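Local coordinates for protein iron-containing alcohol dehydrogenase (Ralstonia eutropha, PDB 3JZD) that probably reduces maleylacetate to 3-oxoadipate with NADH or NADPH, as a homodimeric member of the iron-containing alcohol dehydrogenase family, at residues A[246-249]-A[250-254]; A[321-324]-A[325-329]; A[339-342]-A[343-347]. One frame throughout, in Å; residues are numbered along the deposited sequence. Where two conformers were deposited one is given.

Contact 1 of 3, residues A[246-249]-A[250-254]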
ATOM      1  N   CYS A 246      -8.515 -22.745 -11.994  1.00 17.42           N
ATOM      2  CA  CYS A 246      -8.641 -23.304 -10.664  1.00 17.08           C
ATOM      3  C   CYS A 246     -10.084 -23.266 -10.241  1.00 17.12           C
ATOM      4  O   CYS A 246     -10.558 -24.213  -9.628  1.00 14.36           O
ATOM      5  CB  CYS A 246      -7.692 -22.637  -9.654  1.00 17.01           C
ATOM      6  SG  CYS A 246      -5.955 -23.111  -9.951  1.00 17.34           S
ATOM      7  N   HIS A 247     -10.809 -22.224 -10.647  1.00 19.88           N
ATOM      8  CA  HIS A 247     -12.231 -22.138 -10.353  1.00 20.81           C
ATOM      9  C   HIS A 247     -12.988 -23.243 -11.097  1.00 19.28           C
ATOM     10  O   HIS A 247     -13.825 -23.939 -10.516  1.00 20.08           O
ATOM     11  CB  HIS A 247     -12.786 -20.741 -10.668  1.00 22.86           C
ATOM     12  CG  HIS A 247     -14.232 -20.569 -10.304  1.00 32.69           C
ATOM     13  ND1 HIS A 247     -15.265 -20.984 -11.123  1.00 41.80           N
ATOM     14  CD2 HIS A 247     -14.816 -20.030  -9.206  1.00 37.81           C
ATOM     15  CE1 HIS A 247     -16.423 -20.728 -10.532  1.00 41.31           C
ATOM     16  NE2 HIS A 247     -16.177 -20.144  -9.372  1.00 41.67           N
ATOM     17  N   THR A 248     -12.704 -23.409 -12.380  1.00 17.72           N
ATOM     18  CA  THR A 248     -13.273 -24.503 -13.154  1.00 18.08           C
ATOM     19  C   THR A 248     -13.036 -25.890 -12.483  1.00 18.44           C
ATOM     20  O   THR A 248     -13.982 -26.600 -12.192  1.00 16.94           O
ATOM     21  CB  THR A 248     -12.701 -24.514 -14.558  1.00 18.94           C
ATOM     22  OG1 THR A 248     -13.093 -23.302 -15.237  1.00 20.63           O
ATOM     23  CG2 THR A 248     -13.183 -25.766 -15.348  1.00 16.87           C
ATOM     24  N   LEU A 249     -11.787 -26.228 -12.167  1.00 17.07           N
ATOM     25  CA  LEU A 249     -11.499 -27.521 -11.578  1.00 17.72           C
ATOM     26  C   LEU A 249     -12.197 -27.713 -10.219  1.00 17.47           C
ATOM     27  O   LEU A 249     -12.823 -28.731  -9.983  1.00 17.27           O
ATOM     28  CB  LEU A 249      -9.981 -27.749 -11.481  1.00 18.13           C
ATOM     29  CG  LEU A 249      -9.252 -27.847 -12.824  1.00 18.74           C
ATOM     30  CD1 LEU A 249      -7.706 -27.864 -12.638  1.00 12.11           C
ATOM     31  CD2 LEU A 249      -9.746 -29.103 -13.580  1.00 16.21           C
ATOM     32  N   GLY A 250     -12.085 -26.708  -9.354  1.00 17.27           N
ATOM     33  CA  GLY A 250     -12.680 -26.733  -8.041  1.00 16.36           C
ATOM     34  C   GLY A 250     -14.180 -26.825  -8.081  1.00 17.66           C
ATOM     35  O   GLY A 250     -14.755 -27.645  -7.380  1.00 20.22           O
ATOM     36  N   GLY A 251     -14.805 -26.034  -8.951  1.00 16.49           N
ATOM     37  CA  GLY A 251     -16.261 -25.957  -9.043  1.00 16.46           C
ATOM     38  C   GLY A 251     -16.884 -27.076  -9.851  1.00 17.50           C
ATOM     39  O   GLY A 251     -17.916 -27.575  -9.486  1.00 18.24           O
ATOM     40  N   SER A 252     -16.259 -27.487 -10.937  1.00 16.58           N
ATOM     41  CA  SER A 252     -16.866 -28.516 -11.778  1.00 17.64           C
ATOM     42  C   SER A 252     -16.461 -29.924 -11.364  1.00 16.02           C
ATOM     43  O   SER A 252     -17.176 -30.856 -11.631  1.00 14.84           O
ATOM     44  CB  SER A 252     -16.538 -28.258 -13.267  1.00 19.14           C
ATOM     45  OG  SER A 252     -17.077 -27.014 -13.702  1.00 17.57           O
ATOM     46  N   PHE A 253     -15.340 -30.091 -10.695  1.00 15.42           N
ATOM     47  CA  PHE A 253     -14.895 -31.431 -10.337  1.00 15.50           C
ATOM     48  C   PHE A 253     -14.663 -31.665  -8.877  1.00 15.71           C
ATOM     49  O   PHE A 253     -14.180 -32.734  -8.508  1.00 15.92           O
ATOM     50  CB  PHE A 253     -13.663 -31.799 -11.201  1.00 15.48           C
ATOM     51  CG  PHE A 253     -13.948 -31.660 -12.656  1.00 11.80           C
ATOM     52  CD1 PHE A 253     -14.651 -32.636 -13.320  1.00 16.07           C
ATOM     53  CD2 PHE A 253     -13.622 -30.507 -13.334  1.00 16.64           C
ATOM     54  CE1 PHE A 253     -14.981 -32.483 -14.655  1.00  9.90           C
ATOM     55  CE2 PHE A 253     -13.937 -30.355 -14.644  1.00 17.18           C
ATOM     56  CZ  PHE A 253     -14.642 -31.344 -15.309  1.00 13.51           C
ATOM     57  N   ASN A 254     -14.994 -30.678  -8.054  1.00 16.38           N
ATOM     58  CA  ASN A 254     -14.889 -30.793  -6.585  0.50 18.22           C
ATOM     59  C   ASN A 254     -13.483 -31.062  -6.072  1.00 16.88           C
ATOM     60  O   ASN A 254     -13.303 -31.738  -5.073  1.00 18.38           O
ATOM     61  CB  ASN A 254     -15.906 -31.824  -6.045  0.50 18.77           C
ATOM     62  CG  ASN A 254     -17.342 -31.293  -6.072  0.50 21.18           C
ATOM     63  OD1 ASN A 254     -17.645 -30.287  -5.445  0.50 28.51           O
ATOM     64  ND2 ASN A 254     -18.224 -31.977  -6.794  0.50 28.58           N
TER

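Contact 2 of 3, residues A[321-324]-A[325-329]. With CA (calcium ion), chain F.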
ATOM      1  N   LEU A 321     -10.742 -34.724 -18.165  1.00 13.92           N
ATOM      2  CA  LEU A 321      -9.890 -33.675 -18.668  1.00 13.23           C
ATOM      3  C   LEU A 321     -10.450 -33.087 -19.944  1.00 13.01           C
ATOM      4  O   LEU A 321     -10.425 -31.868 -20.105  1.00 11.96           O
ATOM      5  CB  LEU A 321      -8.447 -34.176 -18.848  1.00 13.68           C
ATOM      6  CG  LEU A 321      -7.681 -34.609 -17.564  1.00 15.13           C
ATOM      7  CD1 LEU A 321      -6.327 -35.290 -17.966  1.00 13.43           C
ATOM      8  CD2 LEU A 321      -7.446 -33.460 -16.552  1.00 10.37           C
ATOM      9  N   ASP A 322     -11.001 -33.923 -20.835  1.00 14.49           N
ATOM     10  CA  ASP A 322     -11.608 -33.401 -22.038  1.00 14.59           C
ATOM     11  C   ASP A 322     -12.720 -32.410 -21.664  1.00 14.65           C
ATOM     12  O   ASP A 322     -12.795 -31.329 -22.263  1.00 14.41           O
ATOM     13  CB  ASP A 322     -12.218 -34.488 -22.910  1.00 16.72           C
ATOM     14  CG  ASP A 322     -11.187 -35.464 -23.500  1.00 22.62           C
ATOM     15  OD1 ASP A 322      -9.999 -35.105 -23.731  1.00 20.24           O
ATOM     16  OD2 ASP A 322     -11.615 -36.619 -23.746  1.00 24.01           O
ATOM     17  N   ARG A 323     -13.584 -32.768 -20.707  1.00 12.86           N
ATOM     18  CA  ARG A 323     -14.665 -31.884 -20.296  1.00 13.68           C
ATOM     19  C   ARG A 323     -14.105 -30.616 -19.642  1.00 14.24           C
ATOM     20  O   ARG A 323     -14.588 -29.516 -19.879  1.00 16.17           O
ATOM     21  CB  ARG A 323     -15.610 -32.573 -19.325  1.00 13.60           C
ATOM     22  CG  ARG A 323     -16.748 -31.674 -18.818  1.00 14.95           C
ATOM     23  CD  ARG A 323     -17.631 -32.349 -17.763  1.00 16.18           C
ATOM     24  NE  ARG A 323     -18.267 -33.550 -18.279  1.00 13.67           N
ATOM     25  CZ  ARG A 323     -19.458 -33.614 -18.884  1.00 19.12           C
ATOM     26  NH1 ARG A 323     -20.223 -32.546 -19.030  1.00 19.96           N
ATOM     27  NH2 ARG A 323     -19.896 -34.776 -19.346  1.00 19.21           N
ATOM     28  N   ALA A 324     -13.084 -30.785 -18.832  1.00 12.64           N
ATOM     29  CA  ALA A 324     -12.436 -29.658 -18.189  1.00 12.53           C
ATOM     30  C   ALA A 324     -11.909 -28.661 -19.226  1.00 11.93           C
ATOM     31  O   ALA A 324     -11.975 -27.449 -19.002  1.00 11.62           O
ATOM     32  CB  ALA A 324     -11.290 -30.153 -17.268  1.00 11.18           C
ATOM     33  N   ALA A 325     -11.336 -29.154 -20.323  1.00 12.43           N
ATOM     34  CA  ALA A 325     -10.836 -28.250 -21.347  1.00 13.78           C
ATOM     35  C   ALA A 325     -12.036 -27.499 -22.007  1.00 14.13           C
ATOM     36  O   ALA A 325     -11.942 -26.298 -22.293  1.00 16.38           O
ATOM     37  CB  ALA A 325     -10.013 -28.967 -22.384  1.00 11.40           C
ATOM     38  N   ASP A 326     -13.147 -28.177 -22.232  1.00 14.43           N
ATOM     39  CA  ASP A 326     -14.334 -27.489 -22.800  1.00 13.58           C
ATOM     40  C   ASP A 326     -14.823 -26.373 -21.892  1.00 15.56           C
ATOM     41  O   ASP A 326     -15.047 -25.264 -22.371  1.00 16.78           O
ATOM     42  CB  ASP A 326     -15.475 -28.432 -23.083  1.00 13.46           C
ATOM     43  CG  ASP A 326     -15.157 -29.441 -24.193  1.00 14.38           C
ATOM     44  OD1 ASP A 326     -14.519 -29.092 -25.217  1.00 17.03           O
ATOM     45  OD2 ASP A 326     -15.554 -30.604 -24.036  1.00 15.82           O
ATOM     46  N   ILE A 327     -14.974 -26.660 -20.602  1.00 14.69           N
ATOM     47  CA  ILE A 327     -15.438 -25.687 -19.620  1.00 13.98           C
ATOM     48  C   ILE A 327     -14.434 -24.523 -19.554  1.00 15.60           C
ATOM     49  O   ILE A 327     -14.858 -23.379 -19.471  1.00 15.66           O
ATOM     50  CB  ILE A 327     -15.573 -26.286 -18.214  1.00 14.77           C
ATOM     51  CG1 ILE A 327     -16.587 -27.441 -18.172  1.00 12.86           C
ATOM     52  CG2 ILE A 327     -16.008 -25.231 -17.203  1.00  9.71           C
ATOM     53  CD1 ILE A 327     -16.488 -28.346 -16.882  1.00 13.24           C
ATOM     54  N   ALA A 328     -13.129 -24.796 -19.640  1.00 14.67           N
ATOM     55  CA  ALA A 328     -12.097 -23.730 -19.611  1.00 14.42           C
ATOM     56  C   ALA A 328     -12.272 -22.763 -20.759  1.00 15.64           C
ATOM     57  O   ALA A 328     -11.858 -21.630 -20.658  1.00 16.28           O
ATOM     58  CB  ALA A 328     -10.606 -24.310 -19.666  1.00 11.60           C
ATOM     59  N   LEU A 329     -12.870 -23.220 -21.851  1.00 14.81           N
ATOM     60  CA  LEU A 329     -13.050 -22.395 -23.040  0.50 16.12           C
ATOM     61  C   LEU A 329     -14.428 -21.750 -23.121  1.00 16.08           C
ATOM     62  O   LEU A 329     -14.679 -20.971 -23.995  1.00 17.55           O
ATOM     63  CB  LEU A 329     -12.844 -23.269 -24.275  0.50 16.18           C
ATOM     64  CG  LEU A 329     -11.446 -23.671 -24.753  0.50 18.58           C
ATOM     65  CD1 LEU A 329     -10.449 -23.961 -23.650  0.50 17.92           C
ATOM     66  CD2 LEU A 329     -11.618 -24.889 -25.690  0.50 22.04           C
TER
HETATM   67 CA    CA F 358     -14.789 -31.318 -26.225  1.00 27.48          CA
HETATM   68  O   HOH W   1     -12.805 -31.903 -25.082  1.00 23.12           O
HETATM   69  O   HOH W   2     -15.234 -33.186 -24.812  1.00 29.12           O

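Contact 3 of 3, residues A[339-342]-A[343-347]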
ATOM      1  N   ILE A 339      -6.712 -18.037 -25.038  1.00 19.04           N
ATOM      2  CA  ILE A 339      -7.111 -19.299 -24.450  1.00 19.09           C
ATOM      3  C   ILE A 339      -7.619 -20.107 -25.654  1.00 19.37           C
ATOM      4  O   ILE A 339      -8.560 -19.692 -26.313  1.00 18.63           O
ATOM      5  CB  ILE A 339      -8.199 -19.100 -23.372  1.00 21.18           C
ATOM      6  CG1 ILE A 339      -7.742 -18.107 -22.275  1.00 19.61           C
ATOM      7  CG2 ILE A 339      -8.582 -20.398 -22.720  1.00 17.47           C
ATOM      8  CD1 ILE A 339      -6.465 -18.474 -21.510  1.00 16.34           C
ATOM      9  N   GLU A 340      -6.950 -21.212 -25.975  1.00 19.95           N
ATOM     10  CA  GLU A 340      -7.303 -22.093 -27.119  1.00 22.34           C
ATOM     11  C   GLU A 340      -7.359 -23.538 -26.620  1.00 20.76           C
ATOM     12  O   GLU A 340      -6.552 -23.941 -25.777  1.00 17.46           O
ATOM     13  CB  GLU A 340      -6.273 -21.935 -28.259  1.00 23.91           C
ATOM     14  CG  GLU A 340      -6.074 -20.501 -28.818  1.00 33.20           C
ATOM     15  CD  GLU A 340      -7.280 -19.946 -29.638  1.00 42.91           C
ATOM     16  OE1 GLU A 340      -8.288 -20.668 -29.857  1.00 46.01           O
ATOM     17  OE2 GLU A 340      -7.203 -18.773 -30.082  1.00 51.35           O
ATOM     18  N   ARG A 341      -8.259 -24.338 -27.194  1.00 22.16           N
ATOM     19  CA  ARG A 341      -8.504 -25.735 -26.761  0.60 22.33           C
ATOM     20  C   ARG A 341      -7.282 -26.633 -26.639  1.00 21.63           C
ATOM     21  O   ARG A 341      -6.995 -27.184 -25.600  1.00 20.57           O
ATOM     22  CB  ARG A 341      -9.470 -26.479 -27.710  0.60 24.36           C
ATOM     23  CG  ARG A 341      -9.936 -27.839 -27.112  0.60 26.98           C
ATOM     24  CD  ARG A 341     -10.532 -28.827 -28.119  0.60 29.05           C
ATOM     25  NE  ARG A 341      -9.555 -29.269 -29.119  0.60 27.41           N
ATOM     26  CZ  ARG A 341      -8.570 -30.135 -28.892  0.60 24.86           C
ATOM     27  NH1 ARG A 341      -8.382 -30.666 -27.687  0.60 19.03           N
ATOM     28  NH2 ARG A 341      -7.739 -30.449 -29.881  0.60 28.04           N
ATOM     29  N   GLU A 342      -6.554 -26.797 -27.724  1.00 21.13           N
ATOM     30  CA  GLU A 342      -5.443 -27.719 -27.702  1.00 22.06           C
ATOM     31  C   GLU A 342      -4.389 -27.408 -26.649  1.00 20.30           C
ATOM     32  O   GLU A 342      -4.063 -28.262 -25.862  1.00 21.72           O
ATOM     33  CB  GLU A 342      -4.820 -27.889 -29.100  1.00 23.77           C
ATOM     34  CG  GLU A 342      -3.727 -28.984 -29.128  1.00 35.70           C
ATOM     35  CD  GLU A 342      -2.905 -29.051 -30.434  1.00 44.82           C
ATOM     36  OE1 GLU A 342      -3.499 -29.307 -31.516  1.00 52.71           O
ATOM     37  OE2 GLU A 342      -1.653 -28.901 -30.349  1.00 48.89           O
ATOM     38  N   PRO A 343      -3.824 -26.202 -26.653  1.00 19.27           N
ATOM     39  CA  PRO A 343      -2.854 -25.936 -25.609  1.00 18.79           C
ATOM     40  C   PRO A 343      -3.473 -25.958 -24.186  1.00 15.85           C
ATOM     41  O   PRO A 343      -2.787 -26.287 -23.256  1.00 14.77           O
ATOM     42  CB  PRO A 343      -2.292 -24.564 -25.980  1.00 19.91           C
ATOM     43  CG  PRO A 343      -3.391 -23.895 -26.814  1.00 18.47           C
ATOM     44  CD  PRO A 343      -3.991 -25.064 -27.574  1.00 20.07           C
ATOM     45  N   ILE A 344      -4.750 -25.633 -24.025  1.00 15.50           N
ATOM     46  CA  ILE A 344      -5.389 -25.765 -22.690  1.00 14.82           C
ATOM     47  C   ILE A 344      -5.514 -27.234 -22.307  1.00 14.15           C
ATOM     48  O   ILE A 344      -5.247 -27.608 -21.155  1.00 12.54           O
ATOM     49  CB  ILE A 344      -6.777 -25.074 -22.585  1.00 15.81           C
ATOM     50  CG1 ILE A 344      -6.584 -23.560 -22.457  1.00 18.95           C
ATOM     51  CG2 ILE A 344      -7.604 -25.626 -21.375  1.00 11.75           C
ATOM     52  CD1 ILE A 344      -5.930 -23.082 -21.167  1.00 17.37           C
ATOM     53  N   ARG A 345      -5.878 -28.065 -23.281  1.00 14.69           N
ATOM     54  CA  ARG A 345      -5.994 -29.490 -23.031  1.00 15.82           C
ATOM     55  C   ARG A 345      -4.622 -30.099 -22.669  1.00 16.15           C
ATOM     56  O   ARG A 345      -4.547 -30.998 -21.845  1.00 17.27           O
ATOM     57  CB  ARG A 345      -6.589 -30.212 -24.238  1.00 15.36           C
ATOM     58  CG  ARG A 345      -6.688 -31.719 -23.997  1.00 14.80           C
ATOM     59  CD  ARG A 345      -7.671 -32.001 -22.878  1.00 15.68           C
ATOM     60  NE  ARG A 345      -7.859 -33.423 -22.676  1.00 17.49           N
ATOM     61  CZ  ARG A 345      -7.014 -34.192 -21.996  1.00 19.17           C
ATOM     62  NH1 ARG A 345      -5.885 -33.683 -21.484  1.00 18.30           N
ATOM     63  NH2 ARG A 345      -7.273 -35.480 -21.850  1.00 20.23           N
ATOM     64  N   ALA A 346      -3.550 -29.612 -23.289  1.00 15.32           N
ATOM     65  CA  ALA A 346      -2.180 -30.082 -22.992  1.00 15.54           C
ATOM     66  C   ALA A 346      -1.715 -29.578 -21.593  1.00 15.13           C
ATOM     67  O   ALA A 346      -0.993 -30.286 -20.878  1.00 15.32           O
ATOM     68  CB  ALA A 346      -1.182 -29.598 -24.104  1.00 13.16           C
ATOM     69  N   LEU A 347      -2.141 -28.362 -21.219  1.00 13.50           N
ATOM     70  CA  LEU A 347      -1.842 -27.817 -19.891  1.00 12.78           C
ATOM     71  C   LEU A 347      -2.458 -28.759 -18.887  1.00 12.52           C
ATOM     72  O   LEU A 347      -1.812 -29.185 -17.959  1.00 12.49           O
ATOM     73  CB  LEU A 347      -2.460 -26.418 -19.707  1.00 12.61           C
ATOM     74  CG  LEU A 347      -2.366 -25.670 -18.358  1.00 14.48           C
ATOM     75  CD1 LEU A 347      -2.767 -24.184 -18.530  1.00 15.66           C
ATOM     76  CD2 LEU A 347      -3.225 -26.383 -17.210  1.00 12.67           C
TER

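Contact 1 of 3, residues A[246-249]-A[250-254]
The carbonyl oxygen of Thr-248 takes the shortest polar bond here, 2.7 Å from the backbone N of Ser-252. The hydroxyl-bearing CB of Ser-252 lies against the same oxygen, CB to O 3.2 Å. Just before it, Gly-250 N bonds to Cys-246 O and Gly-251 N to His-247 O, so the i to i+4 ladder runs through both glycines. At Phe-253 the geometry slackens: its N reaches Leu-249 O at 2.9 Å, but the N-H...O angle falls to 142° and the donor sits above the carbonyl plane. With chi1 at -55°, the Phe-253 ring swings beside its own backbone N, and Leu-249 O comes to lie near the ring plane at its edge. The ring's CD2 also meets CD2 of Leu-249 at 4.1 Å, a light apolar touch between side chains one turn apart. Thr-248 turns its OG1 back to bond Lys-244 O. Asn-254, with positive phi, leaves the helix. Chemically, this is the end of helix 241-253: backbone bonds carry most of the contact, the one from Phe-253 bent, while Thr-248, Ser-252 and Phe-253 pack on helix 321-328 and Leu-249 turns to Val-264 of helix 257-272.

Contact 2 of 3, residues A[321-324]-A[325-329]
Ala-325 opens the second half of this short helix by giving its N-H to Leu-321 O, the two atoms 2.9 Å apart, and its methyl rests near the carbonyl of Asp-322. Asp-326 follows, its N bonded to that same Asp-322 O at 3.2 Å. Its CG lies opposite its own carbonyl carbon and beside the backbone N (chi1 -66°), which leans the carboxylate back toward the preceding turn. There both oxygens hold a calcium ion in a bidentate grip, OD1 at 2.5 Å and OD2 at 2.4 Å from the metal. Two waters also bind the calcium, and one of them donates a hydrogen bond to Asp-322 O, 2.9 Å from the water oxygen. That carbonyl therefore serves both the helix ladder and, through water, the metal shell, while the carboxylate of Asp-322 is engaged through OD1 in a salt bridge with Arg-345 NE. Ile-327 comes next, with a straight bond from its N to Arg-323 O, N-H...O angle 170°. Its CG1 packs on this oxygen at 3.3 Å, and CD1 goes on to touch CG of Arg-323, aliphatic chain against aliphatic chain. Since Arg-323 CG is trans to its backbone N (chi1 178°), the touch falls on the start of the arginine chain while the guanidinium lies farther out. Ala-328 bonds Ala-324 O, and its methyl lies close to that oxygen. Leu-329 N bonds Asp-326 O. The arrangement is a short helix of the helical C-terminal domain of iron-containing alcohol dehydrogenases, with one buried, largely alanine and leucine face and one solvent face that holds a peripheral calcium site in this crystal.

Contact 3 of 3, residues A[339-342]-A[343-347]
Two arginines one turn apart, Arg-341 and Arg-345, lie obliquely to each other with their guanidinium planes 86° apart. The touch between them is glancing: NH1 of Arg-341 comes to 3.9 Å from CB of Arg-345, against its aliphatic part. A bend at chi3 (64°) turns the end of the Arg-341 chain forward, toward the next turn, to make this approach. Arg-345 instead bends at chi2 and carries its charged end away, to Asp-322 and to Gln-349 OE1, which NH1 bonds. The like charges thus stay apart, NH1 of Arg-341 being 5.7 Å from NE of Arg-345. On another side of the helix start, Ile-339 and Ile-344 meet at an angle, branch CG2 of the first against CG1 of the second at 3.7 Å. CG1 of Ile-344 also lies against Glu-340 O, at 3.3 Å. On a further side the Pro-343 ring fits into the first turn, its CG 3.8 Å from CB of Glu-340 while the Glu-340 carboxylate leads away. Pro-343 has no N-H to give, but none is needed in the first turn, where the ladder starts only with Ile-344 N to Glu-340 O, 3.0 Å. Glu-340 holds the N-cap position. Arg-345 N and Ala-346 N continue the ladder to Arg-341 O and Glu-342 O. The chemistry divides accordingly: an isoleucine pair turned to the Leu-241 side, a proline suited to the first turn, and two arginines in which the guanidinium of the first rests on the aliphatic stem of the second.

How the contacts relate
Contact 2 lies between contacts 1 and 3 and touches both. Toward contact 1 the joint is apolar: Thr-248 CG2 meets Ile-327 CG2 at 3.4 Å, and Phe-253 CE2 meets Ala-324 CB at 3.7 Å. Toward contact 3 it is mixed, with a salt bridge from Asp-322 OD1 to Arg-345 NE at 2.9 Å beside Ala-328 CB packed on Ile-344 CG2 at 3.7 Å. Contacts 1 and 3 do not touch, their centres being about 17 Å apart. Contact 1 faces the cofactor, the His-247 side chain about 7 Å from bound NAD, whereas the calcium held by Asp-326 lies at the outer side, about 5 Å from the Arg-341 side chain.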